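Local coordinates for protein putative acetamidase/formamidase (Yersinia enterocolitica subsp. palearctica serotype O:3, PDB 5UBU) that probably hydrolyses carbon-nitrogen bonds, other than peptide bonds, in linear amides, at residues V196-P201 with T263-G268; G202-L207 with R257-E262; R278-D283 with V321-N326. All blocks are in the same frame, centred on the assembly; numbering follows the deposited sequence.

Interaction 1 (V196-P201 with T263-G268)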
loop_
_atom_site.group_PDB
_atom_site.type_symbol
_atom_site.label_atom_id
_atom_site.label_comp_id
_atom_site.label_asym_id
_atom_site.label_seq_id
_atom_site.Cartn_x
_atom_site.Cartn_y
_atom_site.Cartn_z
ATOM N N VAL B 196 -7.912 16.899 -9.109
ATOM C CA VAL B 196 -8.773 17.181 -7.965
ATOM C C VAL B 196 -9.917 18.039 -8.514
ATOM O O VAL B 196 -9.682 19.183 -8.911
ATOM C CB VAL B 196 -8.012 17.930 -6.846
ATOM C CG1 VAL B 196 -8.966 18.389 -5.746
ATOM C CG2 VAL B 196 -6.923 17.045 -6.265
ATOM N N PRO B 197 -11.153 17.498 -8.539
ATOM C CA PRO B 197 -12.336 18.200 -9.082
ATOM C C PRO B 197 -12.586 19.609 -8.563
ATOM O O PRO B 197 -13.199 20.415 -9.263
ATOM C CB PRO B 197 -13.504 17.310 -8.659
ATOM C CG PRO B 197 -12.914 15.960 -8.510
ATOM C CD PRO B 197 -11.502 16.153 -8.044
ATOM N N ASP B 198 -12.116 19.897 -7.355
ATOM C CA ASP B 198 -12.319 21.209 -6.718
ATOM C C ASP B 198 -11.493 22.360 -7.305
ATOM O O ASP B 198 -11.809 23.526 -7.071
ATOM C CB ASP B 198 -12.017 21.083 -5.229
ATOM C CG ASP B 198 -12.876 20.048 -4.551
ATOM O OD1 ASP B 198 -14.051 20.325 -4.258
ATOM O OD2 ASP B 198 -12.353 18.965 -4.266
ATOM N N ILE B 199 -10.454 22.035 -8.067
ATOM C CA ILE B 199 -9.580 23.041 -8.673
ATOM C C ILE B 199 -10.190 23.567 -9.980
ATOM O O ILE B 199 -9.685 23.323 -11.076
ATOM C CB ILE B 199 -8.154 22.468 -8.865
ATOM C CG1 ILE B 199 -7.597 22.091 -7.490
ATOM C CG2 ILE B 199 -7.226 23.480 -9.540
ATOM C CD1 ILE B 199 -6.255 21.406 -7.534
ATOM N N GLY B 200 -11.291 24.297 -9.832
ATOM C CA GLY B 200 -12.004 24.885 -10.966
ATOM C C GLY B 200 -12.384 26.330 -10.677
ATOM O O GLY B 200 -11.872 26.936 -9.728
ATOM N N PRO B 201 -13.282 26.900 -11.502
ATOM C CA PRO B 201 -13.735 28.275 -11.299
ATOM C C PRO B 201 -14.173 28.497 -9.864
ATOM O O PRO B 201 -14.901 27.681 -9.315
ATOM C CB PRO B 201 -14.911 28.400 -12.255
ATOM C CG PRO B 201 -14.581 27.453 -13.358
ATOM C CD PRO B 201 -13.842 26.310 -12.733
ATOM N N THR B 263 -14.257 26.193 1.935
ATOM C CA THR B 263 -13.190 25.443 2.634
ATOM C C THR B 263 -11.750 25.797 2.279
ATOM O O THR B 263 -11.483 26.562 1.358
ATOM C CB THR B 263 -13.284 23.922 2.289
ATOM O OG1 THR B 263 -12.878 23.704 0.931
ATOM C CG2 THR B 263 -14.691 23.382 2.488
ATOM N N ILE B 264 -10.842 25.212 3.056
ATOM C CA ILE B 264 -9.407 25.284 2.818
ATOM C C ILE B 264 -9.047 23.797 2.667
ATOM O O ILE B 264 -9.733 22.940 3.231
ATOM C CB ILE B 264 -8.595 25.967 3.949
ATOM C CG1 ILE B 264 -8.601 25.148 5.240
ATOM C CG2 ILE B 264 -9.111 27.375 4.187
ATOM C CD1 ILE B 264 -7.706 25.716 6.308
HETATM N N MSE B 265 -7.991 23.492 1.914
HETATM C CA MSE B 265 -7.604 22.109 1.690
HETATM C C MSE B 265 -6.139 21.930 1.462
HETATM O O MSE B 265 -5.510 22.753 0.817
HETATM C CB MSE B 265 -8.369 21.658 0.435
HETATM C CG MSE B 265 -8.078 20.219 -0.035
HETATM SE SE MSE B 265 -8.603 19.952 -1.935
HETATM C CE MSE B 265 -10.520 19.760 -1.592
ATOM N N SER B 266 -5.584 20.856 2.018
ATOM C CA SER B 266 -4.180 20.500 1.821
ATOM C C SER B 266 -4.199 19.323 0.855
ATOM O O SER B 266 -4.925 18.349 1.075
ATOM C CB SER B 266 -3.504 20.117 3.126
ATOM O OG SER B 266 -3.354 21.238 3.974
ATOM N N ILE B 267 -3.401 19.411 -0.204
ATOM C CA ILE B 267 -3.365 18.381 -1.240
ATOM C C ILE B 267 -2.081 17.567 -1.220
ATOM O O ILE B 267 -1.025 18.069 -1.560
ATOM C CB ILE B 267 -3.536 19.031 -2.627
ATOM C CG1 ILE B 267 -4.838 19.851 -2.657
ATOM C CG2 ILE B 267 -3.531 17.970 -3.726
ATOM C CD1 ILE B 267 -5.040 20.675 -3.911
ATOM N N GLY B 268 -2.192 16.303 -0.832
ATOM C CA GLY B 268 -1.044 15.403 -0.775
ATOM C C GLY B 268 -1.082 14.401 -1.909
ATOM O O GLY B 268 -2.162 13.998 -2.339
#
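Met265 and Ile267, two residues apart on strand 263-268 and therefore on the same side of it, project as knobs against the loop 196-201, which answers with Val196, Asp198 and Ile199. This loop lies between strands 191-193 and 203-208 and packs on a face of the mixed sheet, the Val196 side chain being about 10 Å from a bound sodium ion. The residue at 265 is a selenomethionine. With CG anti to the backbone N (chi1 178°) its chain reaches out from the strand, then bends at chi3, so that the selenium passes beside Val196 and the terminal methyl turns toward Asp198. Val196 CG1 lies 4.1 Å from Met265 SE, the two side chains sliding past each other in opposite directions, while its other branch, CG2, faces Ile267 CG2 at 4.3 Å. The valine thus sits in the hollow between the two strand residues, a place for a short, branched, rigid side chain. Ile199 and Ile267 meet tip to tip, CD1 to CD1 at 3.9 Å; both are extended at chi2, which carries these methyls to each other across the space between loop and strand.

A type I turn from Val196 to Ile199, closed by Ile199 N to Val196 O at 3.1 Å, brings these loop side chains to one place. Within it Asp198 crosses Met265 at about a right angle, its OD2 beside the CE methyl. Between the two segments the contact is therefore van der Waals fit, to which Asp198 OD1 adds a salt bridge with Arg310 on another strand of the sheet.

Interaction 2 (G202-L207 with R257-E262)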
loop_
_atom_site.group_PDB
_atom_site.type_symbol
_atom_site.label_atom_id
_atom_site.label_comp_id
_atom_site.label_asym_id
_atom_site.label_seq_id
_atom_site.Cartn_x
_atom_site.Cartn_y
_atom_site.Cartn_z
ATOM N N GLY B 202 -13.696 29.580 -9.263
ATOM C CA GLY B 202 -14.016 29.909 -7.877
ATOM C C GLY B 202 -13.047 29.335 -6.860
ATOM O O GLY B 202 -13.313 29.403 -5.661
ATOM N N SER B 203 -11.922 28.779 -7.327
ATOM C CA SER B 203 -10.919 28.210 -6.432
ATOM C C SER B 203 -9.594 28.943 -6.604
ATOM O O SER B 203 -9.297 29.454 -7.677
ATOM C CB SER B 203 -10.696 26.726 -6.728
ATOM O OG SER B 203 -9.996 26.519 -7.958
ATOM N N ILE B 204 -8.807 28.967 -5.532
ATOM C CA ILE B 204 -7.487 29.585 -5.521
ATOM C C ILE B 204 -6.543 28.484 -5.091
ATOM O O ILE B 204 -6.696 27.954 -4.002
ATOM C CB ILE B 204 -7.380 30.743 -4.505
ATOM C CG1 ILE B 204 -8.473 31.789 -4.743
ATOM C CG2 ILE B 204 -6.000 31.393 -4.592
ATOM C CD1 ILE B 204 -8.515 32.896 -3.695
ATOM N N THR B 205 -5.583 28.133 -5.938
ATOM C CA THR B 205 -4.615 27.088 -5.601
ATOM C C THR B 205 -3.278 27.752 -5.242
ATOM O O THR B 205 -2.806 28.642 -5.958
ATOM C CB THR B 205 -4.422 26.089 -6.762
ATOM O OG1 THR B 205 -5.674 25.482 -7.088
ATOM C CG2 THR B 205 -3.441 24.995 -6.383
ATOM N N TYR B 206 -2.689 27.314 -4.125
ATOM C CA TYR B 206 -1.408 27.834 -3.639
ATOM C C TYR B 206 -0.317 26.805 -3.904
ATOM O O TYR B 206 -0.406 25.685 -3.429
ATOM C CB TYR B 206 -1.506 28.159 -2.152
ATOM C CG TYR B 206 -2.594 29.170 -1.853
ATOM C CD1 TYR B 206 -2.439 30.505 -2.205
ATOM C CD2 TYR B 206 -3.769 28.800 -1.210
ATOM C CE1 TYR B 206 -3.428 31.443 -1.942
ATOM C CE2 TYR B 206 -4.762 29.733 -0.938
ATOM C CZ TYR B 206 -4.584 31.056 -1.308
ATOM O OH TYR B 206 -5.550 31.997 -1.047
ATOM N N LEU B 207 0.700 27.194 -4.670
ATOM C CA LEU B 207 1.803 26.304 -5.052
ATOM C C LEU B 207 3.154 26.828 -4.547
ATOM O O LEU B 207 3.471 27.996 -4.749
ATOM C CB LEU B 207 1.850 26.194 -6.576
ATOM C CG LEU B 207 0.598 25.594 -7.237
ATOM C CD1 LEU B 207 0.614 25.782 -8.751
ATOM C CD2 LEU B 207 0.461 24.117 -6.886
ATOM N N ARG B 257 -1.853 23.743 -1.603
ATOM C CA ARG B 257 -3.044 24.018 -0.810
ATOM C C ARG B 257 -4.015 24.766 -1.686
ATOM O O ARG B 257 -3.619 25.361 -2.683
ATOM C CB ARG B 257 -2.706 24.855 0.407
ATOM C CG ARG B 257 -1.855 24.134 1.417
ATOM C CD ARG B 257 -1.364 25.076 2.502
ATOM N NE ARG B 257 -0.617 24.341 3.524
ATOM C CZ ARG B 257 -0.018 24.890 4.575
ATOM N NH1 ARG B 257 -0.050 26.202 4.775
ATOM N NH2 ARG B 257 0.626 24.117 5.430
HETATM N N MSE B 258 -5.291 24.706 -1.349
HETATM C CA MSE B 258 -6.286 25.439 -2.122
HETATM C C MSE B 258 -7.305 26.005 -1.178
HETATM O O MSE B 258 -7.356 25.665 -0.000
HETATM C CB MSE B 258 -6.824 24.648 -3.331
HETATM C CG MSE B 258 -7.958 23.682 -3.040
HETATM SE SE MSE B 258 -9.738 24.542 -3.170
HETATM C CE MSE B 258 -10.770 22.978 -2.553
ATOM N N GLU B 259 -8.120 26.892 -1.717
ATOM C CA GLU B 259 -9.117 27.586 -0.950
ATOM C C GLU B 259 -10.268 27.955 -1.863
ATOM O O GLU B 259 -10.058 28.250 -3.032
ATOM C CB GLU B 259 -8.455 28.856 -0.419
ATOM C CG GLU B 259 -9.327 29.789 0.393
ATOM C CD GLU B 259 -8.611 31.068 0.829
ATOM O OE1 GLU B 259 -7.510 31.382 0.324
ATOM O OE2 GLU B 259 -9.174 31.776 1.685
ATOM N N ASN B 260 -11.484 27.906 -1.337
ATOM C CA ASN B 260 -12.671 28.318 -2.093
ATOM C C ASN B 260 -13.658 28.974 -1.127
ATOM O O ASN B 260 -13.343 29.172 0.042
ATOM C CB ASN B 260 -13.289 27.173 -2.922
ATOM C CG ASN B 260 -13.734 26.004 -2.092
ATOM O OD1 ASN B 260 -13.958 26.122 -0.889
ATOM N ND2 ASN B 260 -13.881 24.851 -2.744
ATOM N N ALA B 261 -14.844 29.312 -1.610
ATOM C CA ALA B 261 -15.826 29.983 -0.768
ATOM C C ALA B 261 -16.090 29.312 0.571
ATOM O O ALA B 261 -16.188 30.003 1.588
ATOM C CB ALA B 261 -17.140 30.177 -1.527
ATOM N N GLU B 262 -16.148 27.979 0.588
ATOM C CA GLU B 262 -16.483 27.264 1.821
ATOM C C GLU B 262 -15.368 26.537 2.580
ATOM O O GLU B 262 -15.525 26.309 3.775
ATOM C CB GLU B 262 -17.651 26.296 1.553
ATOM C CG GLU B 262 -18.923 27.015 1.080
ATOM C CD GLU B 262 -20.199 26.181 1.142
ATOM O OE1 GLU B 262 -20.193 24.967 1.490
ATOM O OE2 GLU B 262 -21.254 26.778 0.839
#
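Strands 203-207 and 257-260 run antiparallel, their axes 161° apart in direction and 4.5 Å at closest approach. Ile204 and Glu259 form one hydrogen-bonded pair, with Ile204 N to Glu259 O and Glu259 N to Ile204 O both 2.9 Å. Tyr206 and Arg257 form the next, closed by Tyr206 N to Arg257 O and by Arg257 N to Tyr206 O. Between them Thr205 faces Met258 as a non-hydrogen-bonded pair, its CA 4.2 Å from Met258 CA.

Side chains alternate between the two faces. On that of Ile204 and Tyr206, the phenol reaches diagonally along the ladder to Glu259, and its hydroxyl donates a hydrogen bond, Tyr206 OH to Glu259 OE1 2.5 Å. OE1 lies at the ring edge, near its plane, with the carboxylate turned 42° from the ring. Glu259 spans the gap because CG is anti to the backbone N (chi1 178°) and the chain stays extended beyond it; its other oxygen, OE2, forms a salt bridge with Lys327. A buried acid suits this place because the phenol and the lysine both satisfy it, which would probably favour its charged form. On the face of Thr205 and Met258 the contact across the strands is van der Waals: Thr205 OG1 packs on Met258 CB at 4.0 Å, and the beta-branched threonine suits an extended strand.

Within the large mixed sheet, strand 101-111 pairs with the other edge of 203-208, and strand 263-270 with that of 257-260. Arg257 reaches out to helix 273-291, where it forms a salt bridge with Asp283 and a cation-pi contact with Trp287.

Interaction 3 (R278-D283 with V321-N326); sequences RIAYRD and VGAMLN
Ala323 presses its methyl between two consecutive helix residues, Ala280 and Tyr281, where an alpha helix packs on one face of the mixed sheet. Its CB lies over one face of the Tyr281 ring, 4.0 Å from the centroid and 17° off the ring normal, displaced toward the rim on the CD1 side: a CH-pi contact. The tyrosine's chi1 (-93°) turns the ring so that this face lies against the methyl.

Ala280 points its CB toward the strand. This CB meets Ala323 CB at 3.6 Å, methyl to methyl, and lies equally close to Val321 O. Small side chains on both sides let the backbones come together, with the two CA atoms of this pair 5.2 Å apart and the axes of helix 278-283 and strand 321-326 7.0 Å apart at an angle of 28°.

At the far end of the ring, Tyr281 OH is hydrogen-bonded to the carbonyl O of Asp227 of the third subunit, while Arg282 forms a salt bridge with Asp133 of the second subunit. Against the strand the helix thus offers methyls and a ring face, an apolar contact resting on close fit, whereas the polar ends of Tyr281 and Arg282 serve the joins between subunits.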
loop_
_atom_site.group_PDB
_atom_site.type_symbol
_atom_site.label_atom_id
_atom_site.label_comp_id
_atom_site.label_asym_id
_atom_site.label_seq_id
_atom_site.Cartn_x
_atom_site.Cartn_y
_atom_site.Cartn_z
ATOM N N ARG B 278 -2.355 10.705 4.577
ATOM C CA ARG B 278 -1.572 11.139 5.753
ATOM C C ARG B 278 -0.922 12.484 5.514
ATOM O O ARG B 278 -0.988 13.374 6.362
ATOM C CB ARG B 278 -0.496 10.115 6.094
ATOM C CG ARG B 278 -1.029 8.935 6.861
ATOM C CD ARG B 278 -0.043 7.805 6.847
ATOM N NE ARG B 278 -0.481 6.696 7.680
ATOM C CZ ARG B 278 -0.089 5.435 7.535
ATOM N NH1 ARG B 278 0.697 5.062 6.525
ATOM N NH2 ARG B 278 -0.546 4.516 8.377
ATOM N N ILE B 279 -0.295 12.606 4.344
ATOM C CA ILE B 279 0.364 13.834 3.907
ATOM C C ILE B 279 -0.602 15.020 3.941
ATOM O O ILE B 279 -0.272 16.078 4.475
ATOM C CB ILE B 279 0.935 13.652 2.483
ATOM C CG1 ILE B 279 2.158 12.741 2.532
ATOM C CG2 ILE B 279 1.360 14.981 1.890
ATOM C CD1 ILE B 279 2.628 12.265 1.174
ATOM N N ALA B 280 -1.795 14.820 3.377
ATOM C CA ALA B 280 -2.817 15.862 3.322
ATOM C C ALA B 280 -3.277 16.258 4.716
ATOM O O ALA B 280 -3.239 17.449 5.075
ATOM C CB ALA B 280 -4.001 15.402 2.488
ATOM N N TYR B 281 -3.719 15.278 5.499
ATOM C CA TYR B 281 -4.162 15.588 6.851
ATOM C C TYR B 281 -3.084 16.217 7.713
ATOM O O TYR B 281 -3.366 17.172 8.427
ATOM C CB TYR B 281 -4.789 14.395 7.578
ATOM C CG TYR B 281 -6.294 14.312 7.454
ATOM C CD1 TYR B 281 -7.095 15.338 7.959
ATOM C CD2 TYR B 281 -6.923 13.189 6.934
ATOM C CE1 TYR B 281 -8.475 15.282 7.890
ATOM C CE2 TYR B 281 -8.306 13.109 6.886
ATOM C CZ TYR B 281 -9.077 14.168 7.367
ATOM O OH TYR B 281 -10.451 14.114 7.305
ATOM N N ARG B 282 -1.855 15.714 7.638
ATOM C CA ARG B 282 -0.786 16.276 8.469
ATOM C C ARG B 282 -0.492 17.726 8.060
ATOM O O ARG B 282 -0.258 18.590 8.915
ATOM C CB ARG B 282 0.487 15.457 8.405
ATOM C CG ARG B 282 1.420 15.842 9.545
ATOM C CD ARG B 282 2.710 15.083 9.577
ATOM N NE ARG B 282 3.625 15.487 8.517
ATOM C CZ ARG B 282 4.870 15.042 8.387
ATOM N NH1 ARG B 282 5.608 15.460 7.365
ATOM N NH2 ARG B 282 5.377 14.172 9.257
ATOM N N ASP B 283 -0.506 17.979 6.755
ATOM C CA ASP B 283 -0.245 19.327 6.251
ATOM C C ASP B 283 -1.337 20.270 6.729
ATOM O O ASP B 283 -1.050 21.410 7.090
ATOM C CB ASP B 283 -0.203 19.379 4.732
ATOM C CG ASP B 283 0.201 20.750 4.219
ATOM O OD1 ASP B 283 1.367 21.132 4.437
ATOM O OD2 ASP B 283 -0.632 21.438 3.582
ATOM N N VAL B 321 -4.935 13.148 -2.890
ATOM C CA VAL B 321 -6.000 13.265 -1.904
ATOM C C VAL B 321 -5.991 14.657 -1.288
ATOM O O VAL B 321 -4.927 15.200 -0.998
ATOM C CB VAL B 321 -5.770 12.245 -0.766
ATOM C CG1 VAL B 321 -6.830 12.394 0.325
ATOM C CG2 VAL B 321 -5.749 10.819 -1.313
ATOM N N GLY B 322 -7.175 15.218 -1.070
ATOM C CA GLY B 322 -7.312 16.537 -0.460
ATOM C C GLY B 322 -7.975 16.425 0.906
ATOM O O GLY B 322 -9.023 15.802 1.024
ATOM N N ALA B 323 -7.359 17.000 1.939
ATOM C CA ALA B 323 -7.921 17.001 3.296
ATOM C C ALA B 323 -8.491 18.395 3.538
ATOM O O ALA B 323 -7.763 19.373 3.496
ATOM C CB ALA B 323 -6.852 16.672 4.322
HETATM N N MSE B 324 -9.789 18.478 3.804
HETATM C CA MSE B 324 -10.466 19.755 3.990
HETATM C C MSE B 324 -10.995 20.069 5.346
HETATM O O MSE B 324 -11.157 19.193 6.180
HETATM C CB MSE B 324 -11.760 19.676 3.193
HETATM C CG MSE B 324 -11.625 20.106 1.750
HETATM SE SE MSE B 324 -12.974 19.088 0.742
HETATM C CE MSE B 324 -14.612 20.132 1.092
ATOM N N LEU B 325 -11.286 21.350 5.553
ATOM C CA LEU B 325 -11.899 21.843 6.775
ATOM C C LEU B 325 -12.764 23.035 6.359
ATOM O O LEU B 325 -12.320 23.905 5.614
ATOM C CB LEU B 325 -10.872 22.263 7.820
ATOM C CG LEU B 325 -11.490 22.731 9.151
ATOM C CD1 LEU B 325 -12.253 21.595 9.817
ATOM C CD2 LEU B 325 -10.430 23.279 10.087
ATOM N N ASN B 326 -14.003 23.052 6.829
ATOM C CA ASN B 326 -14.941 24.117 6.507
ATOM C C ASN B 326 -14.490 25.415 7.178
ATOM O O ASN B 326 -14.148 25.420 8.354
ATOM C CB ASN B 326 -16.356 23.697 6.938
ATOM C CG ASN B 326 -17.425 24.681 6.508
ATOM O OD1 ASN B 326 -17.385 25.877 6.837
ATOM N ND2 ASN B 326 -18.418 24.171 5.808
#

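How the interactions relate
Following the chain from its N terminus, the loop 196-201 comes first and runs directly into strand 203-207. Interaction 2 closes the inner loop when strand 257-260 returns beside that strand, and interaction 1 closes the outer one a few residues later, so interaction 2 is nested inside it. Interaction 3 follows in series, joining helix 273-291 to strand 319-326. All three reach the same mixed sheet, where strands 203-208, 257-260, 263-270 and 319-326 lie side by side. Strand 263-270 links the contacts: Met265 O bonds Met258 N, and Ser266 O bonds Ala323 N. Ser266 OG also bonds Asp283 OD2, tying the helix back to the sheet.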